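Local structure of ATP-dependent RNA helicase HrpB (Escherichia coli, 6EUD) at residues A[727-737]-A[751-762]; A[611-620]-A[664-675]. The protein hydrolyses ATP to ADP and phosphate as a DExH-box RNA helicase of the DEAH/RHA type that binds single-stranded RNA. All blocks are in the same frame, centred on the assembly; numbering follows the deposited sequence.

Contact 1 (A[727-737]-A[751-762]); sequences PPALAVRMQEM and VPLVLELLSPAQ
Leu730 and Leu755 leave neighbouring parallel strands side by side and pointing the same way, and Leu730 CD2 meets Leu755 CD2 at 3.7 Å. Val732 and Leu757 repeat this pairing two residues on. Here the touching methyl is Val732 CG1, placed between the backbone N and carbonyl carbon (chi1 58°), 3.8 Å from Leu757 CD2. Met737 meets the same leucine at about a right angle, with its CG against CD2. The other face of the sheet carries Ala729, Ala731, Val754 and Glu756. The extended Glu756 side chain brings OE1 within 3.7 Å of Ala731 CB, while its charge is paired with Arg721 in a salt bridge.

Six backbone bonds join the two segments in parallel register, from Val754 N to Pro728 O (2.9 Å) through to Met734 N to Leu758 O (2.8 Å). The strand axes approach to 4.5 Å at 25°. Leu758 covers the far end: Leu758 CD1 lies 3.7 Å from Val732 N and also meets Ala731 CB. Cutting this side chain back to an alanine is likely to uncover the Val732 peptide and open a gap beside the Ala731 methyl. Beyond it, a water donates to Leu758 O and Gln735 OE1 and accepts from Gln735 N, tying the 3-10 turn to the strand end. Gln735 OE1 also packs obliquely on Pro760, 3.3 Å from Pro760 CG.

This parallel pair is central in the mixed C-terminal sheet: strand 717-721 runs antiparallel beside 729-733, with Ile720 against Leu730 and Leu753, and strand 764-768 runs antiparallel beside 751-758. Helix 779-789 packs on Met734 through Tyr779 and Val782, and on Pro760 through Met786.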
loop_
_atom_site.group_PDB
_atom_site.type_symbol
_atom_site.label_atom_id
_atom_site.label_comp_id
_atom_site.label_asym_id
_atom_site.label_seq_id
_atom_site.Cartn_x
_atom_site.Cartn_y
_atom_site.Cartn_z
ATOM N N PRO A 727 -11.849 34.722 13.481
ATOM C CA PRO A 727 -11.545 35.842 12.580
ATOM C C PRO A 727 -10.559 36.839 13.195
ATOM O O PRO A 727 -10.536 37.012 14.410
ATOM C CB PRO A 727 -12.917 36.488 12.341
ATOM C CG PRO A 727 -13.903 35.368 12.575
ATOM C CD PRO A 727 -13.298 34.554 13.694
ATOM N N PRO A 728 -9.739 37.487 12.357
ATOM C CA PRO A 728 -8.832 38.522 12.864
ATOM C C PRO A 728 -9.626 39.656 13.515
ATOM O O PRO A 728 -10.645 40.112 12.959
ATOM C CB PRO A 728 -8.091 38.989 11.609
ATOM C CG PRO A 728 -9.036 38.658 10.477
ATOM C CD PRO A 728 -9.771 37.430 10.885
ATOM N N ALA A 729 -9.184 40.091 14.691
ATOM C CA ALA A 729 -9.967 41.060 15.446
ATOM C C ALA A 729 -9.243 42.393 15.595
ATOM O O ALA A 729 -8.015 42.476 15.595
ATOM C CB ALA A 729 -10.329 40.500 16.807
ATOM N N LEU A 730 -10.019 43.446 15.737
ATOM C CA LEU A 730 -9.449 44.766 15.903
ATOM C C LEU A 730 -10.177 45.517 17.011
ATOM O O LEU A 730 -11.332 45.923 16.836
ATOM C CB LEU A 730 -9.539 45.538 14.591
ATOM C CG LEU A 730 -8.824 46.879 14.567
ATOM C CD1 LEU A 730 -7.432 46.730 13.971
ATOM C CD2 LEU A 730 -9.655 47.853 13.799
ATOM N N ALA A 731 -9.506 45.699 18.147
ATOM C CA ALA A 731 -10.084 46.415 19.277
ATOM C C ALA A 731 -9.813 47.896 19.122
ATOM O O ALA A 731 -8.663 48.329 19.175
ATOM C CB ALA A 731 -9.525 45.896 20.574
ATOM N N VAL A 732 -10.870 48.673 18.912
ATOM C CA VAL A 732 -10.710 50.091 18.580
ATOM C C VAL A 732 -11.838 50.931 19.164
ATOM O O VAL A 732 -12.994 50.513 19.155
ATOM C CB VAL A 732 -10.665 50.314 17.037
ATOM C CG1 VAL A 732 -11.933 49.784 16.378
ATOM C CG2 VAL A 732 -10.477 51.776 16.700
ATOM N N ARG A 733 -11.514 52.112 19.673
ATOM C CA ARG A 733 -12.561 53.019 20.134
ATOM C C ARG A 733 -13.457 53.400 18.956
ATOM O O ARG A 733 -12.981 53.780 17.889
ATOM C CB ARG A 733 -11.962 54.261 20.787
ATOM C CG ARG A 733 -11.170 53.970 22.050
ATOM C CD ARG A 733 -10.477 55.221 22.567
ATOM N NE ARG A 733 -9.532 55.736 21.585
ATOM C CZ ARG A 733 -8.892 56.893 21.693
ATOM N NH1 ARG A 733 -9.087 57.671 22.752
ATOM N NH2 ARG A 733 -8.050 57.268 20.742
ATOM N N MET A 734 -14.758 53.259 19.159
ATOM C CA MET A 734 -15.753 53.544 18.136
ATOM C C MET A 734 -15.545 54.915 17.513
ATOM O O MET A 734 -15.637 55.070 16.301
ATOM C CB MET A 734 -17.151 53.453 18.736
ATOM C CG MET A 734 -18.275 53.693 17.744
ATOM S SD MET A 734 -19.910 53.517 18.493
ATOM C CE MET A 734 -19.934 54.875 19.659
ATOM N N GLN A 735 -15.234 55.899 18.347
ATOM C CA GLN A 735 -15.059 57.279 17.886
ATOM C C GLN A 735 -14.011 57.382 16.754
ATOM O O GLN A 735 -14.105 58.259 15.885
ATOM C CB GLN A 735 -14.676 58.184 19.076
ATOM C CG GLN A 735 -13.296 57.896 19.647
ATOM C CD GLN A 735 -13.234 57.934 21.164
ATOM O OE1 GLN A 735 -14.249 57.835 21.843
ATOM N NE2 GLN A 735 -12.029 58.055 21.700
ATOM N N GLU A 736 -13.038 56.470 16.755
ATOM C CA GLU A 736 -11.957 56.507 15.781
ATOM C C GLU A 736 -12.379 55.960 14.417
ATOM O O GLU A 736 -11.706 56.175 13.418
ATOM C CB GLU A 736 -10.745 55.729 16.298
ATOM C CG GLU A 736 -10.055 56.364 17.507
ATOM C CD GLU A 736 -8.548 56.104 17.533
ATOM O OE1 GLU A 736 -8.102 55.042 18.040
ATOM O OE2 GLU A 736 -7.804 56.970 17.030
ATOM N N MET A 737 -13.495 55.242 14.370
ATOM C CA MET A 737 -13.964 54.664 13.114
ATOM C C MET A 737 -14.913 55.594 12.349
ATOM O O MET A 737 -15.468 55.212 11.314
ATOM C CB MET A 737 -14.654 53.332 13.382
ATOM C CG MET A 737 -13.732 52.274 13.947
ATOM S SD MET A 737 -12.321 52.009 12.880
ATOM C CE MET A 737 -13.140 51.566 11.321
ATOM N N VAL A 751 -11.230 39.135 3.792
ATOM C CA VAL A 751 -11.561 38.856 5.174
ATOM C C VAL A 751 -11.838 40.128 5.950
ATOM O O VAL A 751 -10.929 40.903 6.236
ATOM C CB VAL A 751 -10.420 38.082 5.874
ATOM C CG1 VAL A 751 -10.768 37.826 7.350
ATOM C CG2 VAL A 751 -10.131 36.772 5.141
ATOM N N PRO A 752 -13.098 40.336 6.331
ATOM C CA PRO A 752 -13.390 41.533 7.129
ATOM C C PRO A 752 -12.854 41.378 8.550
ATOM O O PRO A 752 -12.877 40.276 9.105
ATOM C CB PRO A 752 -14.921 41.618 7.095
ATOM C CG PRO A 752 -15.371 40.170 6.883
ATOM C CD PRO A 752 -14.274 39.469 6.127
ATOM N N LEU A 753 -12.337 42.464 9.113
ATOM C CA LEU A 753 -11.902 42.466 10.506
ATOM C C LEU A 753 -13.095 42.463 11.452
ATOM O O LEU A 753 -14.068 43.179 11.250
ATOM C CB LEU A 753 -11.007 43.677 10.790
ATOM C CG LEU A 753 -9.677 43.625 10.044
ATOM C CD1 LEU A 753 -8.920 44.877 10.297
ATOM C CD2 LEU A 753 -8.858 42.423 10.498
ATOM N N VAL A 754 -13.035 41.644 12.486
ATOM C CA VAL A 754 -14.062 41.736 13.503
ATOM C C VAL A 754 -13.687 42.934 14.361
ATOM O O VAL A 754 -12.618 42.946 14.967
ATOM C CB VAL A 754 -14.189 40.451 14.365
ATOM C CG1 VAL A 754 -15.127 40.689 15.532
ATOM C CG2 VAL A 754 -14.672 39.270 13.520
ATOM N N LEU A 755 -14.555 43.944 14.372
ATOM C CA LEU A 755 -14.310 45.180 15.109
ATOM C C LEU A 755 -14.845 45.064 16.519
ATOM O O LEU A 755 -16.035 44.829 16.740
ATOM C CB LEU A 755 -14.966 46.380 14.425
ATOM C CG LEU A 755 -14.614 46.693 12.974
ATOM C CD1 LEU A 755 -15.300 47.992 12.538
ATOM C CD2 LEU A 755 -13.104 46.793 12.850
ATOM N N GLU A 756 -13.960 45.224 17.483
ATOM C CA GLU A 756 -14.407 45.312 18.855
ATOM C C GLU A 756 -14.483 46.783 19.223
ATOM O O GLU A 756 -13.506 47.403 19.635
ATOM C CB GLU A 756 -13.481 44.504 19.748
ATOM C CG GLU A 756 -13.549 42.995 19.398
ATOM C CD GLU A 756 -12.406 42.171 20.001
ATOM O OE1 GLU A 756 -11.248 42.642 20.015
ATOM O OE2 GLU A 756 -12.668 41.049 20.485
ATOM N N LEU A 757 -15.667 47.342 19.018
ATOM C CA LEU A 757 -15.895 48.769 19.160
ATOM C C LEU A 757 -16.021 49.161 20.617
ATOM O O LEU A 757 -16.861 48.641 21.345
ATOM C CB LEU A 757 -17.139 49.184 18.382
ATOM C CG LEU A 757 -16.996 48.978 16.874
ATOM C CD1 LEU A 757 -18.237 49.419 16.105
ATOM C CD2 LEU A 757 -15.775 49.742 16.397
ATOM N N LEU A 758 -15.176 50.091 21.033
ATOM C CA LEU A 758 -15.038 50.433 22.438
ATOM C C LEU A 758 -15.478 51.864 22.692
ATOM O O LEU A 758 -15.568 52.671 21.767
ATOM C CB LEU A 758 -13.588 50.233 22.883
ATOM C CG LEU A 758 -12.914 48.924 22.449
ATOM C CD1 LEU A 758 -11.402 49.032 22.603
ATOM C CD2 LEU A 758 -13.419 47.708 23.220
ATOM N N SER A 759 -15.763 52.159 23.952
ATOM C CA SER A 759 -16.019 53.516 24.421
ATOM C C SER A 759 -14.704 54.275 24.690
ATOM O O SER A 759 -13.633 53.672 24.658
ATOM C CB SER A 759 -16.867 53.435 25.686
ATOM O OG SER A 759 -16.060 52.997 26.767
ATOM N N PRO A 760 -14.774 55.596 24.968
ATOM C CA PRO A 760 -13.574 56.341 25.370
ATOM C C PRO A 760 -12.786 55.697 26.487
ATOM O O PRO A 760 -11.578 55.886 26.565
ATOM C CB PRO A 760 -14.145 57.667 25.854
ATOM C CG PRO A 760 -15.326 57.872 24.992
ATOM C CD PRO A 760 -15.924 56.505 24.807
ATOM N N ALA A 761 -13.483 54.952 27.341
ATOM C CA ALA A 761 -12.865 54.276 28.473
ATOM C C ALA A 761 -12.500 52.829 28.111
ATOM O O ALA A 761 -12.225 52.037 29.013
ATOM C CB ALA A 761 -13.772 54.311 29.694
ATOM N N GLN A 762 -12.491 52.504 26.809
ATOM C CA GLN A 762 -11.871 51.279 26.310
ATOM C C GLN A 762 -12.673 50.073 26.764
ATOM O O GLN A 762 -12.190 48.945 26.786
ATOM C CB GLN A 762 -10.395 51.287 26.736
ATOM C CG GLN A 762 -9.494 51.964 25.693
ATOM C CD GLN A 762 -8.631 50.937 24.916
ATOM O OE1 GLN A 762 -8.653 50.860 23.644
ATOM N NE2 GLN A 762 -7.644 50.386 25.679
HETATM O O HOH W 1 -7.565 50.590 20.774
HETATM O O HOH W 2 -15.612 55.549 21.286
#

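Contact 2 (A[611-620]-A[664-675]); sequences LHQAMLNGIR and LETWLLPHMTGV
His612 turns its imidazole from helix 608-622 into the bend of 664-675, where most of its atoms meet a partner. His612 CB packs against Leu669 CD1 at 3.7 Å. CG stands anti to the carbonyl carbon (chi1 -63°), carrying the ring past Met672, whose side chain runs the opposite way. Met672 CB lies over the ring in a CH-pi contact, 4.2 Å from the His612 centroid and 11° off the normal, and its CE touches CD2. Met672 O lies over that same face, 3.0 Å from His612 CE1. At the tip, His612 NE2 donates to Val675 O at 2.9 Å, in the ring plane and on a lone pair of that carbonyl, in a bent bond (138°). The face contact and the in-plane bond together fix the ring's rotation, tying the helix to the type II turn Met672-Val675.

One turn along, Leu616 fills the middle: Leu616 CD2 meets Met672 SD at 3.7 Å and Leu664 CB at 3.9 Å. A polar cluster closes the other end. Glu665 OE2 takes Gln613 NE2 (2.8 Å) on its anti lone pair and Arg620 NH1 (2.9 Å) on its syn one, so a single oxygen grips two helix residues, the arginine through a salt bridge, the glutamine through a neutral hydrogen bond. Leu664 CD1 lies over one face of the Arg620 guanidinium, whose NE is bonded to Leu661 O.

Helix 608-622 thus has 664-675 on one side, while Ala614 and Asn617 meet strand 571-579. Leu684 touches Leu668 and Val675, and helix 686-692 meets Trp667 through Ala689.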
loop_
_atom_site.group_PDB
_atom_site.type_symbol
_atom_site.label_atom_id
_atom_site.label_comp_id
_atom_site.label_asym_id
_atom_site.label_seq_id
_atom_site.Cartn_x
_atom_site.Cartn_y
_atom_site.Cartn_z
ATOM N N LEU A 611 27.467 20.810 18.794
ATOM C CA LEU A 611 26.689 21.321 19.911
ATOM C C LEU A 611 25.334 21.858 19.455
ATOM O O LEU A 611 24.298 21.555 20.057
ATOM C CB LEU A 611 27.470 22.420 20.636
ATOM C CG LEU A 611 26.767 23.041 21.831
ATOM C CD1 LEU A 611 26.680 22.029 22.966
ATOM C CD2 LEU A 611 27.486 24.306 22.258
ATOM N N HIS A 612 25.345 22.653 18.392
ATOM C CA HIS A 612 24.118 23.224 17.880
ATOM C C HIS A 612 23.174 22.133 17.443
ATOM O O HIS A 612 21.968 22.191 17.707
ATOM C CB HIS A 612 24.416 24.167 16.730
ATOM C CG HIS A 612 25.236 25.340 17.138
ATOM N ND1 HIS A 612 26.070 26.005 16.270
ATOM C CD2 HIS A 612 25.354 25.965 18.333
ATOM C CE1 HIS A 612 26.669 26.993 16.913
ATOM N NE2 HIS A 612 26.251 26.991 18.165
ATOM N N GLN A 613 23.734 21.126 16.790
ATOM C CA GLN A 613 22.941 20.005 16.343
ATOM C C GLN A 613 22.363 19.269 17.556
ATOM O O GLN A 613 21.175 18.918 17.566
ATOM C CB GLN A 613 23.771 19.062 15.466
ATOM C CG GLN A 613 22.939 17.964 14.788
ATOM C CD GLN A 613 21.904 18.517 13.779
ATOM O OE1 GLN A 613 22.199 19.439 13.011
ATOM N NE2 GLN A 613 20.693 17.950 13.790
ATOM N N ALA A 614 23.186 19.061 18.585
ATOM C CA ALA A 614 22.727 18.354 19.783
ATOM C C ALA A 614 21.594 19.125 20.470
ATOM O O ALA A 614 20.677 18.525 21.030
ATOM C CB ALA A 614 23.884 18.109 20.756
ATOM N N MET A 615 21.651 20.452 20.420
ATOM C CA MET A 615 20.592 21.285 20.982
ATOM C C MET A 615 19.277 21.168 20.193
ATOM O O MET A 615 18.184 21.175 20.797
ATOM C CB MET A 615 21.046 22.742 21.028
ATOM C CG MET A 615 22.112 23.034 22.071
ATOM S SD MET A 615 22.607 24.779 22.052
ATOM C CE MET A 615 23.762 24.834 23.424
ATOM N N LEU A 616 19.376 21.091 18.860
ATOM C CA LEU A 616 18.192 20.874 18.018
ATOM C C LEU A 616 17.461 19.598 18.415
ATOM O O LEU A 616 16.226 19.584 18.493
ATOM C CB LEU A 616 18.562 20.803 16.532
ATOM C CG LEU A 616 19.124 22.065 15.867
ATOM C CD1 LEU A 616 19.143 21.884 14.377
ATOM C CD2 LEU A 616 18.307 23.270 16.233
ATOM N N ASN A 617 18.224 18.526 18.656
ATOM C CA ASN A 617 17.649 17.267 19.108
ATOM C C ASN A 617 17.011 17.386 20.494
ATOM O O ASN A 617 16.009 16.724 20.800
ATOM C CB ASN A 617 18.717 16.169 19.117
ATOM C CG ASN A 617 19.173 15.781 17.718
ATOM O OD1 ASN A 617 18.389 15.796 16.777
ATOM N ND2 ASN A 617 20.442 15.422 17.582
ATOM N N GLY A 618 17.599 18.232 21.332
ATOM C CA GLY A 618 17.055 18.498 22.647
ATOM C C GLY A 618 15.722 19.209 22.532
ATOM O O GLY A 618 14.793 18.949 23.304
ATOM N N ILE A 619 15.629 20.114 21.559
ATOM C CA ILE A 619 14.392 20.843 21.301
ATOM C C ILE A 619 13.321 19.865 20.819
ATOM O O ILE A 619 12.166 19.934 21.255
ATOM C CB ILE A 619 14.603 21.960 20.264
ATOM C CG1 ILE A 619 15.605 22.982 20.795
ATOM C CG2 ILE A 619 13.265 22.611 19.882
ATOM C CD1 ILE A 619 16.094 23.958 19.756
ATOM N N ARG A 620 13.713 18.948 19.936
ATOM C CA ARG A 620 12.833 17.856 19.534
ATOM C C ARG A 620 12.389 17.034 20.739
ATOM O O ARG A 620 11.290 16.491 20.735
ATOM C CB ARG A 620 13.510 16.952 18.516
ATOM C CG ARG A 620 13.882 17.674 17.259
ATOM C CD ARG A 620 14.020 16.756 16.072
ATOM N NE ARG A 620 14.140 17.593 14.895
ATOM C CZ ARG A 620 15.291 17.947 14.344
ATOM N NH1 ARG A 620 16.430 17.469 14.827
ATOM N NH2 ARG A 620 15.289 18.750 13.284
ATOM N N LEU A 664 14.027 22.214 11.900
ATOM C CA LEU A 664 14.914 23.045 12.745
ATOM C C LEU A 664 16.258 23.356 12.087
ATOM O O LEU A 664 16.764 24.482 12.171
ATOM C CB LEU A 664 15.162 22.351 14.085
ATOM C CG LEU A 664 13.964 22.347 15.026
ATOM C CD1 LEU A 664 14.244 21.458 16.229
ATOM C CD2 LEU A 664 13.669 23.772 15.453
ATOM N N GLU A 665 16.818 22.346 11.425
ATOM C CA GLU A 665 18.063 22.480 10.679
ATOM C C GLU A 665 17.966 23.580 9.614
ATOM O O GLU A 665 18.912 24.329 9.381
ATOM C CB GLU A 665 18.433 21.132 10.032
ATOM C CG GLU A 665 18.970 20.071 11.018
ATOM C CD GLU A 665 17.878 19.426 11.880
ATOM O OE1 GLU A 665 16.676 19.531 11.524
ATOM O OE2 GLU A 665 18.216 18.811 12.921
ATOM N N THR A 666 16.808 23.696 8.978
ATOM C CA THR A 666 16.661 24.667 7.903
ATOM C C THR A 666 16.316 26.085 8.424
ATOM O O THR A 666 16.956 27.052 8.014
ATOM C CB THR A 666 15.605 24.192 6.875
ATOM O OG1 THR A 666 14.329 24.069 7.507
ATOM C CG2 THR A 666 15.974 22.841 6.344
ATOM N N TRP A 667 15.353 26.220 9.341
ATOM C CA TRP A 667 14.930 27.564 9.763
ATOM C C TRP A 667 15.617 28.125 11.014
ATOM O O TRP A 667 15.712 29.352 11.163
ATOM C CB TRP A 667 13.400 27.611 9.960
ATOM C CG TRP A 667 12.835 26.894 11.156
ATOM C CD1 TRP A 667 12.504 25.578 11.229
ATOM C CD2 TRP A 667 12.474 27.467 12.429
ATOM N NE1 TRP A 667 11.986 25.279 12.473
ATOM C CE2 TRP A 667 11.954 26.423 13.226
ATOM C CE3 TRP A 667 12.554 28.754 12.974
ATOM C CZ2 TRP A 667 11.513 26.629 14.548
ATOM C CZ3 TRP A 667 12.115 28.961 14.284
ATOM C CH2 TRP A 667 11.604 27.901 15.057
ATOM N N LEU A 668 16.098 27.255 11.903
ATOM C CA LEU A 668 16.593 27.712 13.199
ATOM C C LEU A 668 18.103 27.661 13.312
ATOM O O LEU A 668 18.720 28.592 13.836
ATOM C CB LEU A 668 15.976 26.895 14.332
ATOM C CG LEU A 668 16.439 27.439 15.688
ATOM C CD1 LEU A 668 16.020 28.919 15.813
ATOM C CD2 LEU A 668 15.907 26.594 16.865
ATOM N N LEU A 669 18.694 26.567 12.836
ATOM C CA LEU A 669 20.144 26.370 12.912
ATOM C C LEU A 669 20.981 27.510 12.294
ATOM O O LEU A 669 21.967 27.913 12.906
ATOM C CB LEU A 669 20.530 25.027 12.269
ATOM C CG LEU A 669 22.024 24.682 12.178
ATOM C CD1 LEU A 669 22.703 24.687 13.547
ATOM C CD2 LEU A 669 22.195 23.334 11.487
ATOM N N PRO A 670 20.600 28.044 11.104
ATOM C CA PRO A 670 21.400 29.147 10.548
ATOM C C PRO A 670 21.621 30.307 11.510
ATOM O O PRO A 670 22.626 30.998 11.378
ATOM C CB PRO A 670 20.563 29.623 9.359
ATOM C CG PRO A 670 19.829 28.423 8.933
ATOM C CD PRO A 670 19.507 27.664 10.185
ATOM N N HIS A 671 20.707 30.517 12.456
ATOM C CA HIS A 671 20.817 31.647 13.375
ATOM C C HIS A 671 21.565 31.335 14.679
ATOM O O HIS A 671 21.662 32.186 15.558
ATOM C CB HIS A 671 19.428 32.170 13.712
ATOM C CG HIS A 671 18.652 32.627 12.518
ATOM N ND1 HIS A 671 18.648 33.938 12.088
ATOM C CD2 HIS A 671 17.852 31.948 11.663
ATOM C CE1 HIS A 671 17.880 34.044 11.018
ATOM N NE2 HIS A 671 17.387 32.850 10.738
ATOM N N MET A 672 22.100 30.125 14.800
ATOM C CA MET A 672 22.636 29.668 16.075
ATOM C C MET A 672 24.126 29.927 16.240
ATOM O O MET A 672 24.776 29.331 17.099
ATOM C CB MET A 672 22.348 28.178 16.263
ATOM C CG MET A 672 20.881 27.879 16.468
ATOM S SD MET A 672 20.587 26.159 16.894
ATOM C CE MET A 672 21.446 26.037 18.470
ATOM N N THR A 673 24.664 30.825 15.429
ATOM C CA THR A 673 26.063 31.187 15.563
ATOM C C THR A 673 26.285 31.900 16.894
ATOM O O THR A 673 25.573 32.848 17.226
ATOM C CB THR A 673 26.527 32.085 14.407
ATOM O OG1 THR A 673 26.128 31.495 13.162
ATOM C CG2 THR A 673 28.043 32.249 14.434
ATOM N N GLY A 674 27.257 31.426 17.662
ATOM C CA GLY A 674 27.582 32.056 18.924
ATOM C C GLY A 674 26.764 31.569 20.106
ATOM O O GLY A 674 27.031 31.957 21.244
ATOM N N VAL A 675 25.761 30.735 19.852
ATOM C CA VAL A 675 25.050 30.085 20.944
ATOM C C VAL A 675 25.929 28.984 21.533
ATOM O O VAL A 675 26.188 27.977 20.882
ATOM C CB VAL A 675 23.716 29.483 20.492
ATOM C CG1 VAL A 675 23.053 28.750 21.647
ATOM C CG2 VAL A 675 22.800 30.561 19.935
#

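The contacts follow one another along the chain: 611-620 with 664-675 (contact 2) closes before 727-737 with 751-762 (contact 1) opens. Their centres are 40 Å apart and their nearest atoms about 23 Å, so they do not touch. They share neither a sheet nor a helix: contact 2 joins helix 608-622, beside strand 571-579, to helix 664-667 and the turn that follows it, whereas contact 1 is the parallel pair at the middle of the C-terminal mixed sheet. Helices 686-692 and 696-705 lie between them in sequence. Both are away from the predicted ATP site and the DEFH box, and serve as packing within the C-terminal part of the helicase.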